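Local coordinates for oligopeptide-binding protein AppA (Bacillus subtilis, PDB 1XOC) that binds oligopeptides outside the cell membrane as the solute-binding component of an ABC-type oligopeptide permease that can replace the OPP system in sporulation and genetic competence, at residues F55-D60 against N151-T156; S68-I73 against Y82-K87; E276-K281 against K358-T363. All blocks are in the same frame, centred on the assembly; numbering follows the deposited sequence.

Contacts 1 and 2 are neighbours, their centres 11 Å apart, and both reach one antiparallel sheet in which strand 57-59 lies at an edge beside strand 65-76, itself followed by strand 81-86. Along the chain the hairpin of contact 2 falls between the two segments of contact 1; contact 1 then sets helix 147-155 against the sheet's edge strand. Contacts 1 and 2 meet directly: Phe55 O lies 3.0 Å from Leu69 N, a probable hydrogen bond. Contact 3 comes later in sequence, on the far side of the chain's centre, about 40 Å from contact 1 and 50 Å from contact 2 between centres, on strand 358-367 of a different, mixed sheet. Contact 1 reaches the bound peptide, so strand 57-59 and helix 147-155 form part of the binding site.

Contact 1: F55-D60 against N151-T156; sequences FLTKTD and NALDST
Strand 57-59 and the end of helix 147-155 cross almost at right angles (101° between short axes), with the CA atoms of Thr57 and Asp154 as the nearest backbone pair. The backbone link is slight: Thr57 N gives a weak hydrogen bond to Leu153 O, and Asp154 CA makes a CA-H...O contact of 3.3 Å with Thr57 O. The stronger grip comes from side chains. Thr59 OG1 donates to Asp154 OD1 at 2.6 Å, meeting it nearly along its C-O axis. Asp154 holds its carboxylate between its own N and carbonyl carbon (chi1 57°), which turns the group toward the strand. This is part of the peptide-binding site of a family 5 solute-binding protein: Asp154 OD1 also hydrogen-bonds the bound peptide's backbone, as does Asn151 OD1, and Thr59 packs on that backbone. Thr59 thus helps to position a carboxylate oxygen that holds the ligand. At the other end, Phe55 lays its ring by the helix terminus, CD1 3.2 Å from Asp154 O, with Ser155 O and Thr156 N in plane at its edge. Leu56 CD1 touches Leu153 CD2 at 3.8 Å, and both side chains also pack on Tyr107 of helix 100-108. One water accepts from Leu56 N and donates to Leu153 O and Thr156 O; a second bridges Thr57 O and Asp154 O, each at 2.8 Å.

Contact 2: S68-I73 against Y82-K87; sequences SLAESI and YDVKIK
Lys87 NZ is gripped by two backbone carbonyls of segment 68-73, donating to Ser68 O at 2.6 Å and to Ala70 O at 3.1 Å. The first donor direction is tilted 26° from its carbonyl plane, whereas the second comes from above the plane of its carbonyl. The lysine's own N bonds Leu69 O, so one residue clasps three successive carbonyls. The setting is the antiparallel hairpin of strands 65-76 and 81-86, interrupted by a classic beta bulge: Glu71 and Ser72 both face Lys85, and the register shifts by one. Lys85 O accepts from Glu71 N at 2.7 Å and, weakly, from Ser72 N, while Lys85 N returns a bond to Ser72 O. Beyond the bulge, Ile73 and Val84 form a non-hydrogen-bonded pair whose side chains lie side by side, on the face where Ile73 also touches Leu153 of helix 147-155. Ile73 CG2 meets the edge of the Tyr82 ring at CD2. On the face bearing Ser72 and Lys85, the lysine runs past Ser72 OG to salt bridges with Glu136 and, at 3.6 Å between Lys85 NZ and Asp83 OD2, with Asp83. A water takes a hydrogen bond from Lys85 NZ at 2.9 Å, donates to Asp83 O and is hydrogen-bonded to Ser72 OG.

Contact 3: E276-K281 against K358-T363; sequences ELFKDK and KKFSFT
With CG set beside its own backbone N and opposite the carbonyl carbon (chi1 -64°), Leu277 sends its two methyl branches to strand 358-367, and Phe278 brings CZ to the ring of Phe362. That ring stands between its own N and carbonyl carbon (chi1 66°), with a face presented to the incoming Phe278. The result is a T-shaped stack: centroids are 5.1 Å apart, planes lie at 84°, and Phe278 CZ is placed over the centre of the Phe362 ring. Leu277 fills the angle between the aromatic groups. Its CD2 makes a CH-pi contact with Phe360, 4.2 Å from the ring centroid and displaced toward the rim, while CD1 touches Phe360 CD2 at 3.9 Å, Phe362 CB and the backbone at Ser361 O. Leu277 CB lies over the centre of the Phe278 ring, so the leucine covers a face of Phe360 with CD2 and a face of Phe278 with CB. The arrangement packs the loop between strand 265-271 and helix 281-289 against an irregular part of strand 358-367 in the mixed sheet. Phe360 is the centre of an inverse gamma turn there, with Ser361 N bonded weakly to Lys359 O across it, and its side chain extends to the loop, where Phe278 CE1 comes to its edge, 4.1 Å from Phe360 CE2. Val283 of helix 281-289 and the ring of Trp344 also meet Phe360, and Trp271 meets the ring of Phe278. Toward solvent the contact turns polar but loose. Lys358, bent at chi3, passes CD within 3.2 Å of Glu276 OE1, whereas its NZ forms only a long salt bridge of 3.9 Å with Glu276 OE2. The same NZ sits 3.5 Å from Leu277 CD2, so the amino group at the end of the lysine rests against a leucine methyl.

Contact 1: F55-D60 against N151-T156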
ATOM      1  N   PHE A  55      -6.464   1.727 -16.700  1.00 29.12           N
ATOM      2  CA  PHE A  55      -6.763   2.863 -15.831  1.00 28.38           C
ATOM      3  C   PHE A  55      -6.764   4.122 -16.691  1.00 28.93           C
ATOM      4  O   PHE A  55      -5.990   4.245 -17.641  1.00 29.41           O
ATOM      5  CB  PHE A  55      -5.674   2.975 -14.751  1.00 29.22           C
ATOM      6  CG  PHE A  55      -5.513   1.675 -13.932  1.00 28.47           C
ATOM      7  CD1 PHE A  55      -6.062   1.527 -12.650  1.00 31.42           C
ATOM      8  CD2 PHE A  55      -4.792   0.628 -14.463  1.00 29.70           C
ATOM      9  CE1 PHE A  55      -5.919   0.298 -11.969  1.00 31.20           C
ATOM     10  CE2 PHE A  55      -4.675  -0.590 -13.752  1.00 28.57           C
ATOM     11  CZ  PHE A  55      -5.203  -0.710 -12.551  1.00 31.67           C
ATOM     12  N   LEU A  56      -7.615   5.076 -16.336  1.00 28.81           N
ATOM     13  CA  LEU A  56      -7.712   6.284 -17.106  1.00 29.00           C
ATOM     14  C   LEU A  56      -6.368   7.027 -17.151  1.00 28.80           C
ATOM     15  O   LEU A  56      -5.986   7.629 -18.172  1.00 29.31           O
ATOM     16  CB  LEU A  56      -8.809   7.202 -16.545  1.00 29.73           C
ATOM     17  CG  LEU A  56     -10.214   6.677 -16.863  1.00 28.51           C
ATOM     18  CD1 LEU A  56     -11.281   7.493 -16.117  1.00 29.65           C
ATOM     19  CD2 LEU A  56     -10.501   6.571 -18.358  1.00 29.31           C
ATOM     20  N   THR A  57      -5.646   7.037 -16.034  1.00 27.15           N
ATOM     21  CA  THR A  57      -4.331   7.680 -15.935  1.00 28.36           C
ATOM     22  C   THR A  57      -3.334   6.733 -15.311  1.00 28.39           C
ATOM     23  O   THR A  57      -3.721   5.671 -14.789  1.00 28.69           O
ATOM     24  CB  THR A  57      -4.357   8.945 -15.074  1.00 28.78           C
ATOM     25  OG1 THR A  57      -4.832   8.580 -13.764  1.00 29.03           O
ATOM     26  CG2 THR A  57      -5.234  10.038 -15.698  1.00 29.54           C
ATOM     27  N   LYS A  58      -2.076   7.113 -15.281  1.00 30.20           N
ATOM     28  CA  LYS A  58      -0.989   6.326 -14.727  1.00 31.73           C
ATOM     29  C   LYS A  58       0.043   7.293 -14.191  1.00 31.62           C
ATOM     30  O   LYS A  58       0.389   8.268 -14.861  1.00 31.46           O
ATOM     31  CB  LYS A  58      -0.377   5.464 -15.836  1.00 33.30           C
ATOM     32  CG  LYS A  58       0.760   4.588 -15.465  1.00 36.31           C
ATOM     33  CD  LYS A  58       1.335   3.903 -16.734  1.00 38.12           C
ATOM     34  CE  LYS A  58       0.666   2.597 -17.077  1.00 43.31           C
ATOM     35  NZ  LYS A  58       1.204   2.018 -18.373  1.00 42.17           N
ATOM     36  N   THR A  59       0.530   7.055 -12.984  1.00 31.58           N
ATOM     37  CA  THR A  59       1.553   7.893 -12.389  1.00 31.35           C
ATOM     38  C   THR A  59       2.907   7.277 -12.699  1.00 31.46           C
ATOM     39  O   THR A  59       3.147   6.077 -12.429  1.00 31.27           O
ATOM     40  CB  THR A  59       1.312   8.127 -10.883  1.00 31.79           C
ATOM     41  OG1 THR A  59       0.109   8.895 -10.723  1.00 33.26           O
ATOM     42  CG2 THR A  59       2.438   8.841 -10.225  1.00 31.95           C
ATOM     43  N   ASP A  60       3.768   8.072 -13.333  1.00 31.34           N
ATOM     44  CA  ASP A  60       5.022   7.559 -13.831  1.00 32.78           C
ATOM     45  C   ASP A  60       6.116   7.535 -12.766  1.00 31.52           C
ATOM     46  O   ASP A  60       5.870   7.848 -11.587  1.00 30.57           O
ATOM     47  CB  ASP A  60       5.431   8.281 -15.112  1.00 32.65           C
ATOM     48  CG  ASP A  60       5.943   9.651 -14.873  1.00 32.79           C
ATOM     49  OD1 ASP A  60       6.130  10.031 -13.701  1.00 31.37           O
ATOM     50  OD2 ASP A  60       6.211  10.391 -15.869  1.00 35.70           O
ATOM     51  N   ASN A 151      -5.400  10.597  -7.620  1.00 30.72           N
ATOM     52  CA  ASN A 151      -5.431   9.226  -7.064  1.00 31.40           C
ATOM     53  C   ASN A 151      -6.544   8.329  -7.618  1.00 30.84           C
ATOM     54  O   ASN A 151      -6.295   7.177  -7.964  1.00 33.49           O
ATOM     55  CB  ASN A 151      -5.469   9.263  -5.532  1.00 31.91           C
ATOM     56  CG  ASN A 151      -4.132   9.593  -4.908  1.00 37.19           C
ATOM     57  OD1 ASN A 151      -3.066   9.268  -5.449  1.00 44.86           O
ATOM     58  ND2 ASN A 151      -4.175  10.252  -3.735  1.00 41.28           N
ATOM     59  N   ALA A 152      -7.768   8.837  -7.727  1.00 29.64           N
ATOM     60  CA  ALA A 152      -8.876   8.005  -8.174  1.00 29.80           C
ATOM     61  C   ALA A 152      -8.667   7.542  -9.597  1.00 29.40           C
ATOM     62  O   ALA A 152      -8.889   6.370  -9.928  1.00 28.90           O
ATOM     63  CB  ALA A 152     -10.247   8.696  -8.039  1.00 30.57           C
ATOM     64  N   LEU A 153      -8.244   8.458 -10.470  1.00 29.57           N
ATOM     65  CA  LEU A 153      -8.086   8.141 -11.898  1.00 29.24           C
ATOM     66  C   LEU A 153      -7.036   7.069 -12.187  1.00 29.60           C
ATOM     67  O   LEU A 153      -7.170   6.327 -13.181  1.00 31.01           O
ATOM     68  CB  LEU A 153      -7.782   9.429 -12.716  1.00 28.69           C
ATOM     69  CG  LEU A 153      -8.959  10.371 -12.745  1.00 28.40           C
ATOM     70  CD1 LEU A 153      -8.540  11.646 -13.479  1.00 29.20           C
ATOM     71  CD2 LEU A 153     -10.170   9.807 -13.379  1.00 30.25           C
ATOM     72  N   ASP A 154      -5.974   7.005 -11.397  1.00 30.64           N
ATOM     73  CA  ASP A 154      -4.929   6.023 -11.694  1.00 31.38           C
ATOM     74  C   ASP A 154      -5.109   4.768 -10.853  1.00 31.71           C
ATOM     75  O   ASP A 154      -4.413   3.796 -11.098  1.00 33.05           O
ATOM     76  CB  ASP A 154      -3.511   6.542 -11.571  1.00 34.63           C
ATOM     77  CG  ASP A 154      -3.191   7.086 -10.245  1.00 36.76           C
ATOM     78  OD1 ASP A 154      -2.003   7.470 -10.048  1.00 45.37           O
ATOM     79  OD2 ASP A 154      -4.087   7.213  -9.392  1.00 42.85           O
ATOM     80  N   SER A 155      -6.006   4.818  -9.878  1.00 31.35           N
ATOM     81  CA  SER A 155      -6.240   3.671  -8.954  1.00 31.60           C
ATOM     82  C   SER A 155      -7.409   2.798  -9.310  1.00 32.20           C
ATOM     83  O   SER A 155      -7.529   1.667  -8.785  1.00 34.07           O
ATOM     84  CB  SER A 155      -6.461   4.203  -7.551  1.00 32.88           C
ATOM     85  OG  SER A 155      -5.332   4.933  -7.128  1.00 35.53           O
ATOM     86  N   THR A 156      -8.267   3.284 -10.206  1.00 30.13           N
ATOM     87  CA  THR A 156      -9.518   2.636 -10.521  1.00 29.38           C
ATOM     88  C   THR A 156      -9.435   1.809 -11.811  1.00 29.81           C
ATOM     89  O   THR A 156      -9.468   2.342 -12.924  1.00 30.08           O
ATOM     90  CB  THR A 156     -10.666   3.615 -10.606  1.00 28.71           C
ATOM     91  OG1 THR A 156     -10.649   4.449  -9.444  1.00 28.15           O
ATOM     92  CG2 THR A 156     -12.047   2.894 -10.715  1.00 30.47           C
TER
HETATM   93  O   HOH W   1      -9.309   4.797 -13.909  1.00 15.45           O
HETATM   94  O   HOH W   2      -2.605   3.629 -13.236  1.00 24.56           O
HETATM   95  O   HOH W   3      -0.575   4.728 -11.504  1.00 21.59           O

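Contact 2: S68-I73 against Y82-K87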
ATOM      1  N   SER A  68      -3.482   7.364 -19.757  1.00 29.83           N
ATOM      2  CA  SER A  68      -3.268   6.000 -20.193  1.00 30.40           C
ATOM      3  C   SER A  68      -4.479   5.576 -21.059  1.00 30.36           C
ATOM      4  O   SER A  68      -4.420   5.715 -22.276  1.00 30.34           O
ATOM      5  CB  SER A  68      -3.049   5.092 -18.976  1.00 30.52           C
ATOM      6  OG  SER A  68      -2.831   3.747 -19.387  1.00 32.46           O
ATOM      7  N   LEU A  69      -5.564   5.098 -20.452  1.00 30.57           N
ATOM      8  CA  LEU A  69      -6.785   4.783 -21.189  1.00 31.00           C
ATOM      9  C   LEU A  69      -7.467   6.067 -21.732  1.00 30.28           C
ATOM     10  O   LEU A  69      -8.085   6.066 -22.806  1.00 29.84           O
ATOM     11  CB  LEU A  69      -7.737   3.971 -20.318  1.00 32.25           C
ATOM     12  CG  LEU A  69      -9.048   3.490 -20.898  1.00 31.93           C
ATOM     13  CD1 LEU A  69      -8.808   2.674 -22.178  1.00 32.18           C
ATOM     14  CD2 LEU A  69      -9.771   2.690 -19.812  1.00 32.43           C
ATOM     15  N   ALA A  70      -7.364   7.163 -20.977  1.00 30.13           N
ATOM     16  CA  ALA A  70      -7.922   8.438 -21.410  1.00 29.95           C
ATOM     17  C   ALA A  70      -7.177   9.031 -22.604  1.00 29.80           C
ATOM     18  O   ALA A  70      -5.956   8.990 -22.637  1.00 29.33           O
ATOM     19  CB  ALA A  70      -7.900   9.429 -20.239  1.00 30.07           C
ATOM     20  N   GLU A  71      -7.932   9.520 -23.594  1.00 29.61           N
ATOM     21  CA  GLU A  71      -7.415  10.314 -24.718  1.00 31.03           C
ATOM     22  C   GLU A  71      -7.182  11.743 -24.277  1.00 30.03           C
ATOM     23  O   GLU A  71      -6.198  12.345 -24.671  1.00 30.56           O
ATOM     24  CB  GLU A  71      -8.411  10.257 -25.878  1.00 30.82           C
ATOM     25  CG  GLU A  71      -7.888  10.780 -27.170  1.00 33.34           C
ATOM     26  CD  GLU A  71      -8.689  10.339 -28.411  1.00 36.43           C
ATOM     27  OE1 GLU A  71      -9.519   9.384 -28.369  1.00 44.97           O
ATOM     28  OE2 GLU A  71      -8.462  10.964 -29.464  1.00 47.19           O
ATOM     29  N   SER A  72      -8.099  12.285 -23.477  1.00 29.53           N
ATOM     30  CA  SER A  72      -7.962  13.601 -22.916  1.00 29.59           C
ATOM     31  C   SER A  72      -8.793  13.767 -21.637  1.00 29.10           C
ATOM     32  O   SER A  72      -9.790  13.089 -21.452  1.00 29.17           O
ATOM     33  CB  SER A  72      -8.375  14.645 -23.953  1.00 29.73           C
ATOM     34  OG  SER A  72      -9.743  14.500 -24.226  1.00 33.09           O
ATOM     35  N   ILE A  73      -8.339  14.660 -20.763  1.00 29.43           N
ATOM     36  CA  ILE A  73      -9.038  15.030 -19.531  1.00 29.36           C
ATOM     37  C   ILE A  73      -9.042  16.553 -19.441  1.00 28.95           C
ATOM     38  O   ILE A  73      -7.990  17.216 -19.530  1.00 30.32           O
ATOM     39  CB  ILE A  73      -8.314  14.528 -18.333  1.00 29.30           C
ATOM     40  CG1 ILE A  73      -8.240  13.004 -18.432  1.00 29.46           C
ATOM     41  CG2 ILE A  73      -9.059  14.963 -17.046  1.00 29.87           C
ATOM     42  CD1 ILE A  73      -7.438  12.358 -17.319  1.00 30.28           C
ATOM     43  N   TYR A  82     -14.774  16.920 -14.287  1.00 26.54           N
ATOM     44  CA  TYR A  82     -13.743  16.454 -15.230  1.00 27.47           C
ATOM     45  C   TYR A  82     -14.402  15.780 -16.402  1.00 28.28           C
ATOM     46  O   TYR A  82     -15.149  14.867 -16.231  1.00 26.33           O
ATOM     47  CB  TYR A  82     -12.773  15.470 -14.556  1.00 27.00           C
ATOM     48  CG  TYR A  82     -11.978  16.123 -13.486  1.00 27.00           C
ATOM     49  CD1 TYR A  82     -12.500  16.309 -12.207  1.00 28.37           C
ATOM     50  CD2 TYR A  82     -10.720  16.660 -13.755  1.00 24.78           C
ATOM     51  CE1 TYR A  82     -11.784  16.963 -11.219  1.00 27.09           C
ATOM     52  CE2 TYR A  82     -10.001  17.277 -12.771  1.00 24.19           C
ATOM     53  CZ  TYR A  82     -10.533  17.476 -11.513  1.00 26.49           C
ATOM     54  OH  TYR A  82      -9.771  18.145 -10.593  1.00 30.40           O
ATOM     55  N   ASP A  83     -14.130  16.279 -17.603  1.00 27.12           N
ATOM     56  CA  ASP A  83     -14.643  15.708 -18.869  1.00 27.76           C
ATOM     57  C   ASP A  83     -13.557  14.847 -19.464  1.00 27.73           C
ATOM     58  O   ASP A  83     -12.464  15.335 -19.767  1.00 28.38           O
ATOM     59  CB  ASP A  83     -14.984  16.873 -19.834  1.00 28.03           C
ATOM     60  CG  ASP A  83     -15.701  16.426 -21.113  1.00 30.06           C
ATOM     61  OD1 ASP A  83     -16.129  15.238 -21.198  1.00 36.53           O
ATOM     62  OD2 ASP A  83     -15.864  17.293 -22.002  1.00 34.40           O
ATOM     63  N   VAL A  84     -13.839  13.547 -19.594  1.00 28.41           N
ATOM     64  CA  VAL A  84     -12.841  12.558 -19.965  1.00 29.64           C
ATOM     65  C   VAL A  84     -13.228  11.857 -21.242  1.00 30.58           C
ATOM     66  O   VAL A  84     -14.293  11.301 -21.354  1.00 30.69           O
ATOM     67  CB  VAL A  84     -12.706  11.517 -18.853  1.00 30.90           C
ATOM     68  CG1 VAL A  84     -11.761  10.332 -19.278  1.00 32.78           C
ATOM     69  CG2 VAL A  84     -12.225  12.161 -17.573  1.00 29.66           C
ATOM     70  N   LYS A  85     -12.361  11.949 -22.242  1.00 30.90           N
ATOM     71  CA  LYS A  85     -12.532  11.218 -23.484  1.00 31.67           C
ATOM     72  C   LYS A  85     -11.656   9.978 -23.430  1.00 30.89           C
ATOM     73  O   LYS A  85     -10.505  10.053 -23.042  1.00 31.30           O
ATOM     74  CB  LYS A  85     -12.128  12.103 -24.654  1.00 32.21           C
ATOM     75  CG  LYS A  85     -13.065  13.290 -24.812  1.00 35.22           C
ATOM     76  CD  LYS A  85     -12.676  14.250 -25.950  1.00 36.30           C
ATOM     77  CE  LYS A  85     -13.556  15.562 -25.942  1.00 39.67           C
ATOM     78  NZ  LYS A  85     -13.605  16.310 -24.597  1.00 41.25           N
ATOM     79  N   ILE A  86     -12.210   8.850 -23.847  1.00 30.56           N
ATOM     80  CA  ILE A  86     -11.595   7.534 -23.728  1.00 31.37           C
ATOM     81  C   ILE A  86     -11.064   7.126 -25.097  1.00 30.29           C
ATOM     82  O   ILE A  86     -11.729   7.355 -26.101  1.00 29.16           O
ATOM     83  CB  ILE A  86     -12.686   6.523 -23.265  1.00 31.75           C
ATOM     84  CG1 ILE A  86     -13.269   6.940 -21.886  1.00 32.58           C
ATOM     85  CG2 ILE A  86     -12.169   5.104 -23.223  1.00 32.30           C
ATOM     86  CD1 ILE A  86     -14.535   6.204 -21.496  1.00 35.20           C
ATOM     87  N   LYS A  87      -9.868   6.561 -25.142  1.00 30.18           N
ATOM     88  CA  LYS A  87      -9.340   5.988 -26.396  1.00 30.97           C
ATOM     89  C   LYS A  87     -10.301   4.959 -26.999  1.00 30.98           C
ATOM     90  O   LYS A  87     -10.906   4.158 -26.275  1.00 30.41           O
ATOM     91  CB  LYS A  87      -7.960   5.361 -26.144  1.00 31.35           C
ATOM     92  CG  LYS A  87      -6.849   6.403 -25.892  1.00 30.86           C
ATOM     93  CD  LYS A  87      -5.560   5.712 -25.547  1.00 33.16           C
ATOM     94  CE  LYS A  87      -4.354   6.587 -25.580  1.00 35.60           C
ATOM     95  NZ  LYS A  87      -4.088   7.274 -24.345  1.00 38.86           N
TER
HETATM   96  O   HOH W   4     -12.078   8.996 -28.195  1.00 37.37           O
HETATM   97  O   HOH W   5     -11.613  15.725 -22.581  1.00 25.13           O

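Contact 3: E276-K281 against K358-T363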
ATOM      1  N   GLU A 276      -7.448  -1.211  25.309  1.00 34.62           N
ATOM      2  CA  GLU A 276      -7.264  -0.344  26.470  1.00 35.27           C
ATOM      3  C   GLU A 276      -5.815   0.099  26.669  1.00 34.24           C
ATOM      4  O   GLU A 276      -5.555   1.223  27.108  1.00 33.18           O
ATOM      5  CB  GLU A 276      -7.687  -1.088  27.752  1.00 35.62           C
ATOM      6  CG  GLU A 276      -9.129  -1.573  27.809  1.00 38.69           C
ATOM      7  CD  GLU A 276      -9.345  -2.674  28.885  1.00 39.93           C
ATOM      8  OE1 GLU A 276      -9.166  -2.388  30.100  1.00 44.68           O
ATOM      9  OE2 GLU A 276      -9.695  -3.830  28.509  1.00 45.56           O
ATOM     10  N   LEU A 277      -4.876  -0.805  26.380  1.00 33.53           N
ATOM     11  CA  LEU A 277      -3.460  -0.546  26.616  1.00 32.79           C
ATOM     12  C   LEU A 277      -2.955   0.641  25.823  1.00 32.26           C
ATOM     13  O   LEU A 277      -2.015   1.314  26.252  1.00 31.98           O
ATOM     14  CB  LEU A 277      -2.617  -1.778  26.271  1.00 32.35           C
ATOM     15  CG  LEU A 277      -2.853  -3.040  27.122  1.00 31.99           C
ATOM     16  CD1 LEU A 277      -1.970  -4.199  26.643  1.00 31.24           C
ATOM     17  CD2 LEU A 277      -2.653  -2.783  28.603  1.00 33.79           C
ATOM     18  N   PHE A 278      -3.570   0.890  24.674  1.00 31.49           N
ATOM     19  CA  PHE A 278      -3.024   1.851  23.723  1.00 31.83           C
ATOM     20  C   PHE A 278      -3.889   3.082  23.530  1.00 31.90           C
ATOM     21  O   PHE A 278      -3.633   3.852  22.640  1.00 31.94           O
ATOM     22  CB  PHE A 278      -2.774   1.169  22.371  1.00 31.21           C
ATOM     23  CG  PHE A 278      -1.921  -0.057  22.472  1.00 30.34           C
ATOM     24  CD1 PHE A 278      -0.694   0.003  23.103  1.00 28.73           C
ATOM     25  CD2 PHE A 278      -2.348  -1.276  21.959  1.00 31.07           C
ATOM     26  CE1 PHE A 278       0.088  -1.113  23.246  1.00 28.86           C
ATOM     27  CE2 PHE A 278      -1.565  -2.395  22.081  1.00 29.54           C
ATOM     28  CZ  PHE A 278      -0.337  -2.320  22.727  1.00 29.88           C
ATOM     29  N   LYS A 279      -4.874   3.294  24.396  1.00 32.67           N
ATOM     30  CA  LYS A 279      -5.733   4.457  24.261  1.00 33.70           C
ATOM     31  C   LYS A 279      -5.073   5.783  24.691  1.00 34.13           C
ATOM     32  O   LYS A 279      -5.373   6.839  24.127  1.00 34.89           O
ATOM     33  CB  LYS A 279      -7.028   4.228  25.036  1.00 34.13           C
ATOM     34  CG  LYS A 279      -7.937   3.206  24.382  1.00 34.93           C
ATOM     35  CD  LYS A 279      -9.219   3.003  25.202  1.00 35.46           C
ATOM     36  CE  LYS A 279     -10.137   1.951  24.575  1.00 37.19           C
ATOM     37  NZ  LYS A 279     -11.342   1.686  25.420  1.00 38.40           N
ATOM     38  N   ASP A 280      -4.185   5.721  25.687  1.00 34.49           N
ATOM     39  CA  ASP A 280      -3.532   6.910  26.248  1.00 34.12           C
ATOM     40  C   ASP A 280      -2.364   7.331  25.369  1.00 33.52           C
ATOM     41  O   ASP A 280      -1.432   6.554  25.146  1.00 32.91           O
ATOM     42  CB  ASP A 280      -3.034   6.611  27.668  1.00 34.26           C
ATOM     43  CG  ASP A 280      -2.494   7.846  28.410  1.00 35.94           C
ATOM     44  OD1 ASP A 280      -2.422   8.953  27.842  1.00 38.93           O
ATOM     45  OD2 ASP A 280      -2.136   7.698  29.601  1.00 40.70           O
ATOM     46  N   LYS A 281      -2.415   8.562  24.873  1.00 33.41           N
ATOM     47  CA  LYS A 281      -1.323   9.140  24.093  1.00 33.35           C
ATOM     48  C   LYS A 281       0.025   9.014  24.804  1.00 33.01           C
ATOM     49  O   LYS A 281       1.036   8.732  24.167  1.00 31.74           O
ATOM     50  CB  LYS A 281      -1.595  10.620  23.829  1.00 33.52           C
ATOM     51  CG  LYS A 281      -0.468  11.348  23.121  1.00 34.63           C
ATOM     52  CD  LYS A 281      -0.818  12.807  22.848  1.00 35.26           C
ATOM     53  CE  LYS A 281      -0.382  13.708  23.975  1.00 38.94           C
ATOM     54  NZ  LYS A 281      -0.715  15.130  23.708  1.00 40.59           N
ATOM     55  N   LYS A 358      -5.061  -4.869  35.631  1.00 32.19           N
ATOM     56  CA  LYS A 358      -4.701  -5.341  34.293  1.00 32.06           C
ATOM     57  C   LYS A 358      -3.187  -5.310  34.131  1.00 31.21           C
ATOM     58  O   LYS A 358      -2.545  -4.366  34.583  1.00 31.29           O
ATOM     59  CB  LYS A 358      -5.312  -4.431  33.225  1.00 32.47           C
ATOM     60  CG  LYS A 358      -6.686  -4.851  32.698  1.00 34.44           C
ATOM     61  CD  LYS A 358      -6.899  -4.316  31.270  1.00 34.52           C
ATOM     62  CE  LYS A 358      -6.042  -5.078  30.239  1.00 36.68           C
ATOM     63  NZ  LYS A 358      -5.827  -4.310  28.982  1.00 37.54           N
ATOM     64  N   LYS A 359      -2.627  -6.314  33.457  1.00 30.03           N
ATOM     65  CA  LYS A 359      -1.188  -6.364  33.235  1.00 29.31           C
ATOM     66  C   LYS A 359      -0.911  -5.888  31.827  1.00 28.17           C
ATOM     67  O   LYS A 359      -1.747  -6.064  30.952  1.00 27.35           O
ATOM     68  CB  LYS A 359      -0.640  -7.774  33.483  1.00 29.57           C
ATOM     69  CG  LYS A 359      -0.969  -8.829  32.437  1.00 30.34           C
ATOM     70  CD  LYS A 359      -0.447 -10.227  32.840  1.00 30.69           C
ATOM     71  CE  LYS A 359      -0.399 -11.199  31.635  1.00 31.29           C
ATOM     72  NZ  LYS A 359       0.736 -12.189  31.697  1.00 30.97           N
ATOM     73  N   PHE A 360       0.245  -5.267  31.620  1.00 27.27           N
ATOM     74  CA  PHE A 360       0.607  -4.739  30.312  1.00 27.08           C
ATOM     75  C   PHE A 360       1.183  -5.900  29.501  1.00 26.53           C
ATOM     76  O   PHE A 360       2.387  -6.129  29.497  1.00 25.54           O
ATOM     77  CB  PHE A 360       1.614  -3.597  30.436  1.00 27.06           C
ATOM     78  CG  PHE A 360       1.508  -2.569  29.339  1.00 27.65           C
ATOM     79  CD1 PHE A 360       1.425  -1.222  29.651  1.00 27.81           C
ATOM     80  CD2 PHE A 360       1.484  -2.944  27.991  1.00 27.53           C
ATOM     81  CE1 PHE A 360       1.332  -0.260  28.659  1.00 28.52           C
ATOM     82  CE2 PHE A 360       1.392  -1.970  26.988  1.00 28.41           C
ATOM     83  CZ  PHE A 360       1.313  -0.635  27.333  1.00 28.79           C
ATOM     84  N   SER A 361       0.279  -6.627  28.846  1.00 26.26           N
ATOM     85  CA  SER A 361       0.585  -7.817  28.075  1.00 26.42           C
ATOM     86  C   SER A 361      -0.262  -7.819  26.810  1.00 26.20           C
ATOM     87  O   SER A 361      -1.479  -7.637  26.886  1.00 25.95           O
ATOM     88  CB  SER A 361       0.229  -9.051  28.888  1.00 26.71           C
ATOM     89  OG  SER A 361       0.430 -10.230  28.130  1.00 29.02           O
ATOM     90  N   PHE A 362       0.382  -8.027  25.662  1.00 26.60           N
ATOM     91  CA  PHE A 362      -0.316  -8.057  24.379  1.00 26.27           C
ATOM     92  C   PHE A 362       0.432  -8.885  23.338  1.00 25.69           C
ATOM     93  O   PHE A 362       1.587  -9.243  23.517  1.00 25.63           O
ATOM     94  CB  PHE A 362      -0.543  -6.633  23.847  1.00 26.70           C
ATOM     95  CG  PHE A 362       0.718  -5.908  23.478  1.00 26.90           C
ATOM     96  CD1 PHE A 362       1.176  -5.896  22.153  1.00 29.05           C
ATOM     97  CD2 PHE A 362       1.447  -5.230  24.442  1.00 28.75           C
ATOM     98  CE1 PHE A 362       2.342  -5.245  21.828  1.00 28.65           C
ATOM     99  CE2 PHE A 362       2.597  -4.585  24.133  1.00 30.32           C
ATOM    100  CZ  PHE A 362       3.049  -4.563  22.808  1.00 30.29           C
ATOM    101  N   THR A 363      -0.251  -9.129  22.221  1.00 27.35           N
ATOM    102  CA  THR A 363       0.309  -9.841  21.084  1.00 26.90           C
ATOM    103  C   THR A 363       0.661  -8.867  19.940  1.00 27.54           C
ATOM    104  O   THR A 363      -0.158  -8.027  19.506  1.00 28.24           O
ATOM    105  CB  THR A 363      -0.655 -10.928  20.612  1.00 25.98           C
ATOM    106  OG1 THR A 363      -0.872 -11.849  21.695  1.00 27.41           O
ATOM    107  CG2 THR A 363      -0.127 -11.682  19.387  1.00 28.23           C
TER